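Local coordinates for protein coenzyme A transferase (Yersinia pestis, PDB 3QLI) that probably transfers coenzyme A between acyl donors and carboxylate acceptors, and binds coenzyme A, at residues Thr382-Ala387 and Val413-Ala418; Asn336-Ile341 and Ser378-Pro383; Pro219-Ile224 and Gly243-Leu248. All blocks are in the same frame, centred on the assembly; numbering follows the deposited sequence.

All three contacts lie on one side of the chain's centre, around the mixed sheet in which strands 332-337, 377-381 and 411-414 are neighbours. Contact 3 comes first along the chain; contact 2 opens at Asn336, and contact 1 at Thr382, where contact 2 is ending. Contacts 1 and 2 share Thr382 and Pro383, their centres about 8 Å apart: contact 2 pairs strands 332-337 and 377-381, and contact 1 ties the following loop to the turn between strands 411-414 and 417-420. Contact 3, centred about 11 Å from contact 1 and 12 Å from contact 2, packs helices 220-230 and 244-252. Each contact has one coenzyme A-binding residue within its segments (Ala387, Leu339, Ala244), placing all three close to that site.

Contact 1 (Thr382-Ala387 and Val413-Ala418); sequences TPSTAA and VTEFGA
The Phe416 ring meets Ser384 at its edge, where OG lies near the ring plane, 3.5 Å from CE2, while Glu415 CG covers one face over its centre. Both residues belong to the type I beta turn Thr414-Gly417, the hairpin turn joining strand 411-414 to antiparallel strand 417-420. From this turn Glu415 reaches back to the loop that follows strand 377-381. With CG between backbone N and carbonyl carbon (chi1 71°) and a bend at chi2, its carboxylate takes two bonds from Ser384. Ser384 N donates to the syn lone pair of Glu415 OE1 at 2.8 Å; Ser384 OG comes from above the carboxylate plane to OE2, 2.7 Å away. A residue carrying both a backbone N-H and a short hydroxyl suits this two-point grip. Glutamate is long enough to span the gap, and a water carries its OE2 on to Thr385 OG1. At the strand end, the sheet pairing continues for one more bond, Thr382 N to Val413 O at 2.9 Å. Thr414 shapes the turn: its OG1 accepts from Phe416 N in an ST turn and also bonds to Leu436 O. Thr382 O adds a CA-H...O contact, 3.2 Å from Thr414 CA.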
# COMPACT_ATOMS: atom_id res chain seq x y z
N THR A 382 -20.22 -1.88 5.49
CA THR A 382 -20.72 -3.19 5.90
C THR A 382 -21.95 -3.00 6.78
O THR A 382 -22.05 -2.00 7.50
CB THR A 382 -19.67 -3.98 6.73
OG1 THR A 382 -20.25 -5.20 7.20
CG2 THR A 382 -19.22 -3.16 7.93
N PRO A 383 -22.90 -3.95 6.72
CA PRO A 383 -23.94 -3.99 7.75
C PRO A 383 -23.24 -4.14 9.10
O PRO A 383 -22.15 -4.74 9.13
CB PRO A 383 -24.71 -5.29 7.45
CG PRO A 383 -24.25 -5.74 6.10
CD PRO A 383 -22.93 -5.12 5.82
N SER A 384 -23.83 -3.65 10.18
CA SER A 384 -23.15 -3.65 11.47
C SER A 384 -23.13 -5.01 12.15
O SER A 384 -22.31 -5.25 13.03
CB SER A 384 -23.78 -2.62 12.41
OG SER A 384 -25.07 -3.04 12.81
N THR A 385 -24.03 -5.91 11.74
CA THR A 385 -24.11 -7.22 12.37
C THR A 385 -24.26 -8.35 11.36
O THR A 385 -24.46 -8.11 10.17
CB THR A 385 -25.30 -7.31 13.36
OG1 THR A 385 -26.53 -7.30 12.63
CG2 THR A 385 -25.27 -6.14 14.32
N ALA A 386 -24.16 -9.57 11.86
CA ALA A 386 -24.37 -10.77 11.06
C ALA A 386 -25.20 -11.75 11.87
O ALA A 386 -25.39 -11.56 13.08
CB ALA A 386 -23.04 -11.39 10.67
N ALA A 387 -25.70 -12.80 11.23
CA ALA A 387 -26.34 -13.89 11.97
C ALA A 387 -27.55 -13.41 12.77
O ALA A 387 -27.60 -13.56 14.00
CB ALA A 387 -25.32 -14.55 12.90
N VAL A 413 -18.74 3.03 6.46
CA VAL A 413 -20.19 3.21 6.49
C VAL A 413 -20.88 1.94 6.97
O VAL A 413 -20.51 0.85 6.54
CB VAL A 413 -20.75 3.54 5.10
CG1 VAL A 413 -22.30 3.45 5.09
CG2 VAL A 413 -20.26 4.93 4.64
N THR A 414 -21.85 2.10 7.87
CA THR A 414 -22.77 1.02 8.21
C THR A 414 -24.18 1.61 8.09
O THR A 414 -24.34 2.76 7.69
CB THR A 414 -22.57 0.48 9.66
OG1 THR A 414 -23.02 1.47 10.61
CG2 THR A 414 -21.10 0.12 9.96
N GLU A 415 -25.20 0.83 8.44
CA GLU A 415 -26.57 1.35 8.39
C GLU A 415 -26.79 2.50 9.39
O GLU A 415 -27.79 3.23 9.31
CB GLU A 415 -27.60 0.22 8.58
CG GLU A 415 -27.69 -0.38 10.00
CD GLU A 415 -26.76 -1.57 10.22
OE1 GLU A 415 -25.72 -1.68 9.54
OE2 GLU A 415 -27.08 -2.40 11.09
N PHE A 416 -25.85 2.69 10.30
CA PHE A 416 -25.96 3.79 11.28
C PHE A 416 -25.19 5.08 10.95
O PHE A 416 -25.19 6.04 11.73
CB PHE A 416 -25.60 3.29 12.68
CG PHE A 416 -26.49 2.17 13.15
CD1 PHE A 416 -27.84 2.40 13.40
CD2 PHE A 416 -26.00 0.89 13.28
CE1 PHE A 416 -28.67 1.37 13.81
CE2 PHE A 416 -26.82 -0.15 13.70
CZ PHE A 416 -28.16 0.08 13.96
N GLY A 417 -24.55 5.14 9.79
CA GLY A 417 -23.95 6.39 9.37
C GLY A 417 -22.57 6.21 8.78
O GLY A 417 -22.23 5.11 8.37
N ALA A 418 -21.78 7.28 8.77
CA ALA A 418 -20.48 7.28 8.11
C ALA A 418 -19.44 7.99 8.97
O ALA A 418 -19.76 8.92 9.70
CB ALA A 418 -20.58 7.97 6.76
O HOH W 1 -26.69 -5.13 10.72

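Contact 2 (Asn336-Ile341 and Ser378-Pro383); sequences NATLQI and SIIATP
Thr338 and Ile380 meet methyl to methyl, their side chains at a slant to each other, with CG2 of Thr338 only 3.5 Å from CG2 of Ile380, tighter than ordinary van der Waals contact. Two torsions bring them together: Thr338 puts CG2 between its backbone N and carbonyl carbon, while chi1 of -69° in Ile380 sends CG1 opposite the carbonyl carbon and turns CG2 to the threonine. The same Thr338 methyl also lies 3.9 Å from Thr382 CB. Further along, Ile341 and Thr382 run alongside each other, pointing opposite ways, Ile341 CD1 resting 3.8 Å from Thr382 CG2. Threonine suits both Thr338 and Thr382 because each methyl packs against aliphatic neighbours while the hydroxyl bonds to a backbone carbonyl: Thr338 OG1 to Asn348 O, and Thr382 OG1 to Pro383 O, the latter also accepting from a water that donates to Thr338 O. These side chains gather where two adjacent parallel strands, 332-337 and 377-381, end in the Rossmann-like C-terminal domain. Asn336 pairs with Ile380 and Ala337 with Ala381. Asn336 N donates to Ile379 O at 3.0 Å, Asn336 O accepts from Ala381 N, and Thr338 N reaches Ala381 O at 3.2 Å. On the face shared with Ile380, Asn336 extends its amide beyond the pairing: ND2 gives a bond to a water held also by Ser378 OG and Ile379 O, and OD1 bonds to Gln239. The small Ala337 and Ala381 occupy the other face, where Ala381 packs on Ile224 and Ile228 of helix 220-230. Past the pairing, Leu339 and Gln340 both face Asn348 in a classic beta bulge; Leu339, a coenzyme A-binding residue, directs its CB away from strand 377-381, and its O bonds to Arg393.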
# COMPACT_ATOMS: atom_id res chain seq x y z
N ASN A 336 -16.37 0.03 -1.75
CA ASN A 336 -16.00 -1.36 -1.51
C ASN A 336 -16.70 -1.90 -0.28
O ASN A 336 -17.07 -1.15 0.60
CB ASN A 336 -14.50 -1.47 -1.31
CG ASN A 336 -13.73 -1.26 -2.59
OD1 ASN A 336 -13.99 -1.92 -3.59
ND2 ASN A 336 -12.78 -0.33 -2.58
N ALA A 337 -16.87 -3.22 -0.21
CA ALA A 337 -17.52 -3.84 0.93
C ALA A 337 -16.47 -4.51 1.80
O ALA A 337 -15.37 -4.77 1.34
CB ALA A 337 -18.55 -4.85 0.44
N THR A 338 -16.81 -4.79 3.05
CA THR A 338 -15.90 -5.56 3.89
C THR A 338 -16.69 -6.51 4.77
O THR A 338 -17.92 -6.45 4.80
CB THR A 338 -15.02 -4.63 4.74
OG1 THR A 338 -14.03 -5.41 5.42
CG2 THR A 338 -15.88 -3.88 5.76
N LEU A 339 -16.01 -7.41 5.47
CA LEU A 339 -16.69 -8.34 6.38
C LEU A 339 -16.65 -7.83 7.82
O LEU A 339 -17.61 -7.99 8.57
CB LEU A 339 -16.07 -9.74 6.29
CG LEU A 339 -16.27 -10.44 4.95
CD1 LEU A 339 -15.70 -11.85 4.98
CD2 LEU A 339 -17.75 -10.46 4.57
N GLN A 340 -15.54 -7.21 8.19
CA GLN A 340 -15.38 -6.71 9.55
C GLN A 340 -14.62 -5.39 9.56
O GLN A 340 -13.77 -5.15 8.70
CB GLN A 340 -14.57 -7.69 10.40
CG GLN A 340 -15.07 -9.11 10.40
CD GLN A 340 -14.12 -10.01 11.16
OE1 GLN A 340 -12.92 -10.04 10.88
NE2 GLN A 340 -14.63 -10.70 12.17
N ILE A 341 -14.92 -4.56 10.55
CA ILE A 341 -14.15 -3.35 10.81
C ILE A 341 -13.78 -3.36 12.28
O ILE A 341 -14.64 -3.60 13.13
CB ILE A 341 -14.97 -2.08 10.51
CG1 ILE A 341 -15.48 -2.08 9.06
CG2 ILE A 341 -14.14 -0.83 10.78
CD1 ILE A 341 -16.33 -0.84 8.72
N SER A 378 -12.83 7.44 -0.58
CA SER A 378 -12.90 5.98 -0.51
C SER A 378 -13.89 5.58 0.59
O SER A 378 -13.79 6.06 1.72
CB SER A 378 -11.53 5.38 -0.19
OG SER A 378 -11.68 4.09 0.37
N ILE A 379 -14.84 4.72 0.24
CA ILE A 379 -15.86 4.26 1.17
C ILE A 379 -15.74 2.74 1.33
O ILE A 379 -15.64 2.01 0.33
CB ILE A 379 -17.28 4.59 0.66
CG1 ILE A 379 -17.46 6.11 0.59
CG2 ILE A 379 -18.33 3.94 1.56
CD1 ILE A 379 -18.59 6.56 -0.34
N ILE A 380 -15.72 2.28 2.56
CA ILE A 380 -15.78 0.84 2.82
C ILE A 380 -17.01 0.65 3.71
O ILE A 380 -17.14 1.29 4.74
CB ILE A 380 -14.52 0.34 3.52
CG1 ILE A 380 -13.33 0.41 2.54
CG2 ILE A 380 -14.74 -1.08 4.03
CD1 ILE A 380 -11.96 0.10 3.19
N ALA A 381 -17.91 -0.22 3.28
CA ALA A 381 -19.22 -0.32 3.93
C ALA A 381 -19.50 -1.74 4.38
O ALA A 381 -19.09 -2.70 3.72
CB ALA A 381 -20.31 0.15 2.98
N THR A 382 -20.22 -1.88 5.49
CA THR A 382 -20.72 -3.19 5.90
C THR A 382 -21.95 -3.00 6.78
O THR A 382 -22.05 -2.00 7.50
CB THR A 382 -19.67 -3.98 6.73
OG1 THR A 382 -20.25 -5.20 7.20
CG2 THR A 382 -19.22 -3.16 7.93
N PRO A 383 -22.90 -3.95 6.72
CA PRO A 383 -23.94 -3.99 7.75
C PRO A 383 -23.24 -4.14 9.10
O PRO A 383 -22.15 -4.74 9.13
CB PRO A 383 -24.71 -5.29 7.45
CG PRO A 383 -24.25 -5.74 6.10
CD PRO A 383 -22.93 -5.12 5.82
O HOH W 2 -13.12 2.19 -1.06
O HOH W 3 -20.36 -7.50 5.64

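Contact 3 (Pro219-Ile224 and Gly243-Leu248); sequences PEYTSI and GALPNL
Helices 220-224 and 244-248 cross at -42°, their short axes 9.5 Å apart at closest approach, and Tyr221 and Leu245 bring their CA atoms to 5.9 Å. Tyr221 lays one ring face over Leu245: CB of the leucine stands 3.9 Å from the ring centroid, 2° off the normal, an almost perfectly centred CH-pi contact. Ala244 meets the same ring at its edge, CB lying 3.9 Å from CE2, and its small methyl lets the ring edge come close to the helix. The Leu245 side chain continues past the ring to Ile224, which it crosses at about a right angle. Here the leucine's CG lies opposite its backbone N (chi1 179°), and the branch beyond it carries CD1 to 3.7 Å from Ile224 CG2, with CD2 nearly as close to the same methyl. One turn on, Leu248 CD2 reaches 3.5 Å from Tyr221 CB, so the two leucines cover both the ring and its root. Gly243 takes the N-cap position just before helix 244-252, with a backbone that would crowd a CB against the preceding carbonyl O. Outside this pair, Tyr221 also touches Pro383, in the loop after strand 377-381, and Ser223 OG bonds to Glu415 O. No hydrogen bond joins the two helix segments; the contact between them is apolar, resting on CH-pi and aliphatic packing beside Ala244, a coenzyme A-binding residue.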
# COMPACT_ATOMS: atom_id res chain seq x y z
N PRO A 219 -32.16 -5.79 4.65
CA PRO A 219 -32.74 -4.49 4.99
C PRO A 219 -31.68 -3.39 5.16
O PRO A 219 -31.90 -2.26 4.73
CB PRO A 219 -33.46 -4.78 6.32
CG PRO A 219 -33.75 -6.25 6.28
CD PRO A 219 -32.58 -6.86 5.57
N GLU A 220 -30.55 -3.72 5.80
CA GLU A 220 -29.53 -2.70 6.10
C GLU A 220 -29.04 -1.95 4.86
O GLU A 220 -28.55 -0.84 4.97
CB GLU A 220 -28.33 -3.31 6.82
CG GLU A 220 -28.66 -3.89 8.18
CD GLU A 220 -29.00 -5.38 8.11
OE1 GLU A 220 -29.81 -5.78 7.24
OE2 GLU A 220 -28.45 -6.15 8.93
N TYR A 221 -29.17 -2.57 3.69
CA TYR A 221 -28.67 -1.98 2.45
C TYR A 221 -29.44 -0.74 2.06
O TYR A 221 -28.93 0.10 1.33
CB TYR A 221 -28.73 -2.99 1.30
CG TYR A 221 -27.70 -4.11 1.36
CD1 TYR A 221 -26.67 -4.09 2.30
CD2 TYR A 221 -27.75 -5.17 0.47
CE1 TYR A 221 -25.73 -5.12 2.36
CE2 TYR A 221 -26.82 -6.21 0.52
CZ TYR A 221 -25.81 -6.17 1.46
OH TYR A 221 -24.89 -7.20 1.50
N THR A 222 -30.68 -0.63 2.51
CA THR A 222 -31.46 0.55 2.17
C THR A 222 -30.79 1.78 2.77
O THR A 222 -30.51 2.74 2.06
CB THR A 222 -32.92 0.45 2.62
OG1 THR A 222 -33.56 -0.62 1.91
CG2 THR A 222 -33.66 1.76 2.33
N SER A 223 -30.53 1.74 4.07
CA SER A 223 -29.90 2.88 4.73
C SER A 223 -28.48 3.09 4.20
O SER A 223 -28.05 4.20 3.94
CB SER A 223 -29.83 2.67 6.23
OG SER A 223 -28.91 3.60 6.81
N ILE A 224 -27.75 1.99 4.07
CA ILE A 224 -26.38 2.07 3.56
C ILE A 224 -26.32 2.69 2.16
O ILE A 224 -25.49 3.55 1.90
CB ILE A 224 -25.70 0.71 3.60
CG1 ILE A 224 -25.54 0.26 5.06
CG2 ILE A 224 -24.34 0.78 2.85
CD1 ILE A 224 -24.95 -1.16 5.23
N GLY A 243 -22.70 -7.16 -6.39
CA GLY A 243 -23.62 -7.54 -5.33
C GLY A 243 -24.88 -6.69 -5.25
O GLY A 243 -25.06 -5.75 -6.03
N ALA A 244 -25.75 -7.03 -4.30
CA ALA A 244 -27.01 -6.30 -4.13
C ALA A 244 -26.76 -4.86 -3.70
O ALA A 244 -27.47 -3.95 -4.14
CB ALA A 244 -27.91 -7.02 -3.12
N LEU A 245 -25.76 -4.64 -2.84
CA LEU A 245 -25.51 -3.29 -2.32
C LEU A 245 -25.12 -2.31 -3.44
O LEU A 245 -25.80 -1.30 -3.65
CB LEU A 245 -24.47 -3.31 -1.20
CG LEU A 245 -24.10 -1.95 -0.58
CD1 LEU A 245 -25.34 -1.11 -0.21
CD2 LEU A 245 -23.18 -2.15 0.64
N PRO A 246 -24.04 -2.60 -4.17
CA PRO A 246 -23.72 -1.75 -5.33
C PRO A 246 -24.90 -1.56 -6.30
O PRO A 246 -25.11 -0.46 -6.78
CB PRO A 246 -22.55 -2.49 -6.01
CG PRO A 246 -22.38 -3.79 -5.25
CD PRO A 246 -22.97 -3.58 -3.89
N ASN A 247 -25.65 -2.62 -6.58
CA ASN A 247 -26.84 -2.46 -7.42
C ASN A 247 -27.80 -1.43 -6.83
O ASN A 247 -28.39 -0.63 -7.56
CB ASN A 247 -27.55 -3.80 -7.62
CG ASN A 247 -26.78 -4.73 -8.55
OD1 ASN A 247 -25.70 -4.39 -9.05
ND2 ASN A 247 -27.33 -5.92 -8.78
N LEU A 248 -27.96 -1.45 -5.51
CA LEU A 248 -28.87 -0.53 -4.84
C LEU A 248 -28.33 0.88 -4.86
O LEU A 248 -29.07 1.85 -5.01
CB LEU A 248 -29.09 -0.96 -3.38
CG LEU A 248 -30.46 -1.51 -2.99
CD1 LEU A 248 -30.78 -2.76 -3.79
CD2 LEU A 248 -30.49 -1.81 -1.49